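Local coordinates for F5/8 type C domain protein (Bacteroides ovatus, PDB 4ZRX), which is a putative alpha-L-fucosidase, probably hydrolysing terminal fucose from glycans with a TIM-barrel domain that is joined to beta-rich C-terminal domains, at residues Q35-Q40 / E393-G398; K214-M217 / D223-W226. All blocks are in the same frame, centred on the assembly; numbering follows the deposited sequence.

Overall arrangement
Contact 1 and contact 2 lie about 13 Å apart, centre to centre, and helix 34-42 joins them. One side of this helix faces the 393-398 loop between strands 388-393 and 401-410; another rests on the two segments of contact 2, where Trp39 packs on Val216 and Val224 and the side-chain amide of Gln36 reaches the carbonyl of Asp223. In chain order 35-40 comes first, then 214-217 and 223-226, and last 393-398, so both halves of contact 2 fall between the halves of contact 1. Contact 2 belongs to the fucosidase-family TIM barrel, whereas contact 1 ties that barrel to the beta-sheet region following it.

Contact 1 (Q35-Q40 / E393-G398); sequences QQYAWQ and EDITKG
Tyr37 reaches out from helix 34-42 and brings the CE1 side of its ring up to Ile395 and Thr396, in the short 3-10 turn that follows strand 388-393. The apolar part is small. CG1 of Ile395 meets the edge of the Tyr37 ring, 3.7 Å from CE1 and near the ring plane, while CD1 of the same isoleucine lies close to CD1 of Tyr37. The methyl CG2 of Thr396 approaches obliquely, 3.7 Å from CE1 and from CZ of Tyr37. With CG of Tyr37 opposite the backbone N (chi1 -172°), the ring projects away from the helix, bringing its hydroxyl end beside the Thr396 methyl. Deeper in, CG of Gln40 makes a looser contact with CD1 of Ile395 at 4.3 Å.

The polar part runs through water and the loop's own bonds. A water lies 2.7 Å from Tyr37 OH and donates to Asp394 OD1, bridging helix and loop. That same OD1 accepts from Thr396 twice: the backbone N meets it from above the carboxylate plane at 3.2 Å, closing an Asx turn, and OG1 lies 2.6 Å away on the syn side but tilted out of that plane. Both come from one face of the carboxylate. The other oxygen of Asp394, OD2, is hydrogen-bonded to Tyr367.

Residue types follow from these roles: tyrosine has an aromatic edge for the isoleucine and a hydroxyl for the water, isoleucine's chain reaches both Tyr37 and Gln40, aspartate fixes the turn, and threonine offers it a hydroxyl and the tyrosine a methyl. The joint between the barrel and the following beta-sheet region therefore combines a modest apolar touch with a water bridge, its loop side held partly by the Asp394-Thr396 bonds.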
loop_
_atom_site.group_PDB
_atom_site.type_symbol
_atom_site.label_atom_id
_atom_site.label_comp_id
_atom_site.label_asym_id
_atom_site.label_seq_id
_atom_site.Cartn_x
_atom_site.Cartn_y
_atom_site.Cartn_z
ATOM N N GLN A 35 -21.708 -9.474 -2.900
ATOM C CA GLN A 35 -20.291 -9.908 -3.057
ATOM C C GLN A 35 -19.322 -8.742 -2.834
ATOM O O GLN A 35 -18.278 -8.894 -2.181
ATOM C CB GLN A 35 -20.067 -10.539 -4.415
ATOM C CG GLN A 35 -20.907 -11.815 -4.659
ATOM C CD GLN A 35 -22.296 -11.556 -5.306
ATOM O OE1 GLN A 35 -22.880 -10.504 -5.236
ATOM N NE2 GLN A 35 -22.801 -12.581 -5.964
ATOM N N GLN A 36 -19.667 -7.592 -3.362
ATOM C CA GLN A 36 -18.831 -6.410 -3.138
ATOM C C GLN A 36 -18.826 -5.981 -1.701
ATOM O O GLN A 36 -17.809 -5.504 -1.195
ATOM C CB GLN A 36 -19.289 -5.281 -4.016
ATOM C CG GLN A 36 -18.987 -5.466 -5.475
ATOM C CD GLN A 36 -19.584 -4.322 -6.256
ATOM O OE1 GLN A 36 -20.808 -4.060 -6.150
ATOM N NE2 GLN A 36 -18.784 -3.622 -7.029
ATOM N N TYR A 37 -19.960 -6.111 -1.040
ATOM C CA TYR A 37 -20.063 -5.734 0.360
ATOM C C TYR A 37 -19.277 -6.654 1.216
ATOM O O TYR A 37 -18.504 -6.219 2.078
ATOM C CB TYR A 37 -21.536 -5.738 0.761
ATOM C CG TYR A 37 -21.805 -5.199 2.111
ATOM C CD1 TYR A 37 -21.724 -3.855 2.364
ATOM C CD2 TYR A 37 -22.140 -6.016 3.133
ATOM C CE1 TYR A 37 -21.998 -3.363 3.656
ATOM C CE2 TYR A 37 -22.441 -5.522 4.385
ATOM C CZ TYR A 37 -22.395 -4.226 4.619
ATOM O OH TYR A 37 -22.607 -3.728 5.862
ATOM N N ALA A 38 -19.386 -7.959 0.949
ATOM C CA ALA A 38 -18.587 -8.946 1.686
ATOM C C ALA A 38 -17.078 -8.723 1.473
ATOM O O ALA A 38 -16.260 -8.809 2.390
ATOM C CB ALA A 38 -18.991 -10.375 1.261
ATOM N N TRP A 39 -16.699 -8.408 0.242
ATOM C CA TRP A 39 -15.295 -8.112 -0.051
ATOM C C TRP A 39 -14.783 -6.964 0.797
ATOM O O TRP A 39 -13.703 -7.049 1.398
ATOM C CB TRP A 39 -15.164 -7.848 -1.557
ATOM C CG TRP A 39 -13.810 -7.319 -1.957
ATOM C CD1 TRP A 39 -12.680 -8.019 -2.281
ATOM C CD2 TRP A 39 -13.487 -5.958 -2.097
ATOM N NE1 TRP A 39 -11.654 -7.153 -2.576
ATOM C CE2 TRP A 39 -12.110 -5.883 -2.435
ATOM C CE3 TRP A 39 -14.196 -4.786 -1.876
ATOM C CZ2 TRP A 39 -11.458 -4.637 -2.632
ATOM C CZ3 TRP A 39 -13.554 -3.571 -2.084
ATOM C CH2 TRP A 39 -12.193 -3.533 -2.444
ATOM N N GLN A 40 -15.577 -5.904 0.872
ATOM C CA GLN A 40 -15.235 -4.689 1.596
ATOM C C GLN A 40 -14.968 -5.015 3.084
ATOM O O GLN A 40 -14.066 -4.483 3.702
ATOM C CB GLN A 40 -16.389 -3.684 1.501
ATOM C CG GLN A 40 -16.047 -2.295 1.945
ATOM C CD GLN A 40 -15.402 -1.500 0.857
ATOM O OE1 GLN A 40 -16.051 -1.163 -0.099
ATOM N NE2 GLN A 40 -14.110 -1.212 0.984
ATOM N N GLU A 393 -20.212 4.696 7.456
ATOM C CA GLU A 393 -21.547 4.897 6.926
ATOM C C GLU A 393 -22.184 3.561 6.631
ATOM O O GLU A 393 -21.513 2.584 6.293
ATOM C CB GLU A 393 -21.519 5.660 5.571
ATOM C CG GLU A 393 -21.346 7.067 5.621
ATOM C CD GLU A 393 -21.276 7.686 4.219
ATOM O OE1 GLU A 393 -22.337 8.039 3.707
ATOM O OE2 GLU A 393 -20.185 7.875 3.667
ATOM N N ASP A 394 -23.508 3.540 6.616
ATOM C CA ASP A 394 -24.197 2.379 6.172
ATOM C C ASP A 394 -24.274 2.309 4.672
ATOM O O ASP A 394 -25.329 2.678 4.076
ATOM C CB ASP A 394 -25.635 2.346 6.725
ATOM C CG ASP A 394 -26.378 1.099 6.356
ATOM O OD1 ASP A 394 -25.778 0.180 5.728
ATOM O OD2 ASP A 394 -27.626 1.038 6.720
ATOM N N ILE A 395 -23.245 1.710 4.067
ATOM C CA ILE A 395 -23.102 1.736 2.625
ATOM C C ILE A 395 -24.102 0.802 1.929
ATOM O O ILE A 395 -24.229 0.838 0.709
ATOM C CB ILE A 395 -21.656 1.468 2.159
ATOM C CG1 ILE A 395 -21.171 0.136 2.699
ATOM C CG2 ILE A 395 -20.758 2.628 2.570
ATOM C CD1 ILE A 395 -19.893 -0.325 2.040
ATOM N N THR A 396 -24.857 0.018 2.694
ATOM C CA THR A 396 -26.001 -0.721 2.119
ATOM C C THR A 396 -27.067 0.179 1.591
ATOM O O THR A 396 -27.973 -0.301 0.911
ATOM C CB THR A 396 -26.650 -1.814 3.088
ATOM O OG1 THR A 396 -27.392 -1.188 4.143
ATOM C CG2 THR A 396 -25.591 -2.697 3.668
ATOM N N LYS A 397 -27.027 1.470 1.952
ATOM C CA LYS A 397 -27.942 2.451 1.474
ATOM C C LYS A 397 -27.261 3.520 0.653
ATOM O O LYS A 397 -27.867 4.514 0.295
ATOM C CB LYS A 397 -28.682 3.049 2.671
ATOM C CG LYS A 397 -29.440 2.008 3.460
ATOM C CD LYS A 397 -30.262 2.620 4.550
ATOM C CE LYS A 397 -30.999 1.487 5.279
ATOM N NZ LYS A 397 -31.472 1.922 6.594
ATOM N N GLY A 398 -25.976 3.342 0.354
ATOM C CA GLY A 398 -25.254 4.253 -0.518
ATOM C C GLY A 398 -24.136 4.990 0.183
ATOM O O GLY A 398 -24.019 4.956 1.434
HETATM O O HOH W 1 -23.161 -1.141 6.086
#

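Contact 2 (K214-M217 / D223-W226); sequences KAVM and DVRW
Asp223 grips Met217 through both backbone polar groups, tying the start of strand 216-219 to the chain that returns toward strand 225-226. The amide N of Met217 (a selenomethionine here) gives a nearly straight bond to OD2 of Asp223, 2.9 Å long with an angle of 171° at the hydrogen, using the anti lone pair of that oxygen. In return the backbone N of Asp223 reaches Met217 O at 3.2 Å. The N of Val224 adds a weak bond to the same oxygen. The torsion of Asp223, with CG beside its own backbone N (chi1 -70°), carries the carboxylate back to the Met217 amide. The other oxygen, OD1, forms a salt bridge with Lys10, a charge that is likely to stabilise the buried carboxylate.

Apolar contacts fill in beside these bonds. CB of Val216 presses on CB of Asp223 at 3.5 Å, and the two side chains cross at a slant. CG2 of Val216 meets CG2 of Val224 at 3.8 Å, the valines crossing roughly at a right angle. Their compact branched shapes suit this buried place, where Trp39 of helix 34-42 covers both. The extended Met217 chain leads away to Tyr205 and Ile208 of helix 201-211, a buried reach suiting a long apolar residue.

An alanine here in place of Asp223 would probably leave the Met217 amide without its acceptor and Lys10 without this mate. One aspartate thus serves both backbone polar groups of Met217 and pairs a buried charge, with the valines packed beside it.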
loop_
_atom_site.group_PDB
_atom_site.type_symbol
_atom_site.label_atom_id
_atom_site.label_comp_id
_atom_site.label_asym_id
_atom_site.label_seq_id
_atom_site.Cartn_x
_atom_site.Cartn_y
_atom_site.Cartn_z
ATOM N N LYS A 214 -19.661 -16.358 -5.264
ATOM C CA LYS A 214 -19.240 -15.411 -4.246
ATOM C C LYS A 214 -18.110 -14.496 -4.697
ATOM O O LYS A 214 -17.812 -13.498 -3.974
ATOM C CB LYS A 214 -18.769 -16.142 -3.005
ATOM C CG LYS A 214 -19.888 -16.859 -2.295
ATOM C CD LYS A 214 -19.345 -17.606 -1.110
ATOM C CE LYS A 214 -20.459 -18.181 -0.205
ATOM N NZ LYS A 214 -19.774 -19.216 0.598
ATOM N N ALA A 215 -17.450 -14.821 -5.821
ATOM C CA ALA A 215 -16.199 -14.140 -6.238
ATOM C C ALA A 215 -16.476 -12.755 -6.749
ATOM O O ALA A 215 -17.538 -12.516 -7.373
ATOM C CB ALA A 215 -15.492 -14.879 -7.287
ATOM N N VAL A 216 -15.521 -11.860 -6.526
ATOM C CA VAL A 216 -15.467 -10.599 -7.231
ATOM C C VAL A 216 -14.354 -10.619 -8.316
ATOM O O VAL A 216 -13.294 -11.217 -8.096
ATOM C CB VAL A 216 -15.249 -9.383 -6.291
ATOM C CG1 VAL A 216 -16.510 -9.140 -5.483
ATOM C CG2 VAL A 216 -14.048 -9.564 -5.392
HETATM N N MSE A 217 -14.635 -9.989 -9.445
HETATM C CA MSE A 217 -13.683 -9.830 -10.550
HETATM C C MSE A 217 -13.032 -8.475 -10.421
HETATM O O MSE A 217 -13.682 -7.440 -10.464
HETATM C CB MSE A 217 -14.396 -9.977 -11.900
HETATM C CG MSE A 217 -13.451 -9.993 -13.090
HETATM SE SE MSE A 217 -14.537 -10.366 -14.629
HETATM C CE MSE A 217 -13.521 -9.769 -16.146
ATOM N N ASP A 223 -16.078 -5.376 -10.461
ATOM C CA ASP A 223 -16.375 -5.498 -9.025
ATOM C C ASP A 223 -15.438 -4.674 -8.140
ATOM O O ASP A 223 -15.902 -4.162 -7.114
ATOM C CB ASP A 223 -16.377 -6.947 -8.535
ATOM C CG ASP A 223 -17.540 -7.752 -9.043
ATOM O OD1 ASP A 223 -18.675 -7.216 -8.936
ATOM O OD2 ASP A 223 -17.295 -8.910 -9.457
ATOM N N VAL A 224 -14.157 -4.642 -8.491
ATOM C CA VAL A 224 -13.118 -4.037 -7.637
ATOM C C VAL A 224 -12.170 -3.229 -8.517
ATOM O O VAL A 224 -11.700 -3.717 -9.541
ATOM C CB VAL A 224 -12.360 -5.119 -6.892
ATOM C CG1 VAL A 224 -11.102 -4.616 -6.155
ATOM C CG2 VAL A 224 -13.225 -5.868 -5.869
ATOM N N ARG A 225 -11.904 -1.995 -8.081
ATOM C CA ARG A 225 -11.151 -1.007 -8.834
ATOM C C ARG A 225 -9.747 -0.892 -8.232
ATOM O O ARG A 225 -9.589 -0.711 -7.022
ATOM C CB ARG A 225 -11.882 0.348 -8.757
ATOM C CG ARG A 225 -11.108 1.569 -9.152
ATOM C CD ARG A 225 -11.963 2.786 -9.188
ATOM N NE ARG A 225 -12.575 3.083 -7.912
ATOM C CZ ARG A 225 -12.113 3.894 -6.970
ATOM N NH1 ARG A 225 -10.944 4.519 -7.082
ATOM N NH2 ARG A 225 -12.827 4.054 -5.881
ATOM N N TRP A 226 -8.746 -0.881 -9.104
ATOM C CA TRP A 226 -7.404 -0.572 -8.669
ATOM C C TRP A 226 -7.331 0.875 -8.174
ATOM O O TRP A 226 -7.752 1.753 -8.884
ATOM C CB TRP A 226 -6.474 -0.698 -9.849
ATOM C CG TRP A 226 -5.023 -0.435 -9.519
ATOM C CD1 TRP A 226 -4.352 -0.925 -8.478
ATOM C CD2 TRP A 226 -4.073 0.295 -10.308
ATOM N NE1 TRP A 226 -3.043 -0.495 -8.487
ATOM C CE2 TRP A 226 -2.842 0.250 -9.626
ATOM C CE3 TRP A 226 -4.167 1.050 -11.487
ATOM C CZ2 TRP A 226 -1.698 0.872 -10.104
ATOM C CZ3 TRP A 226 -2.999 1.667 -11.990
ATOM C CH2 TRP A 226 -1.776 1.557 -11.282
#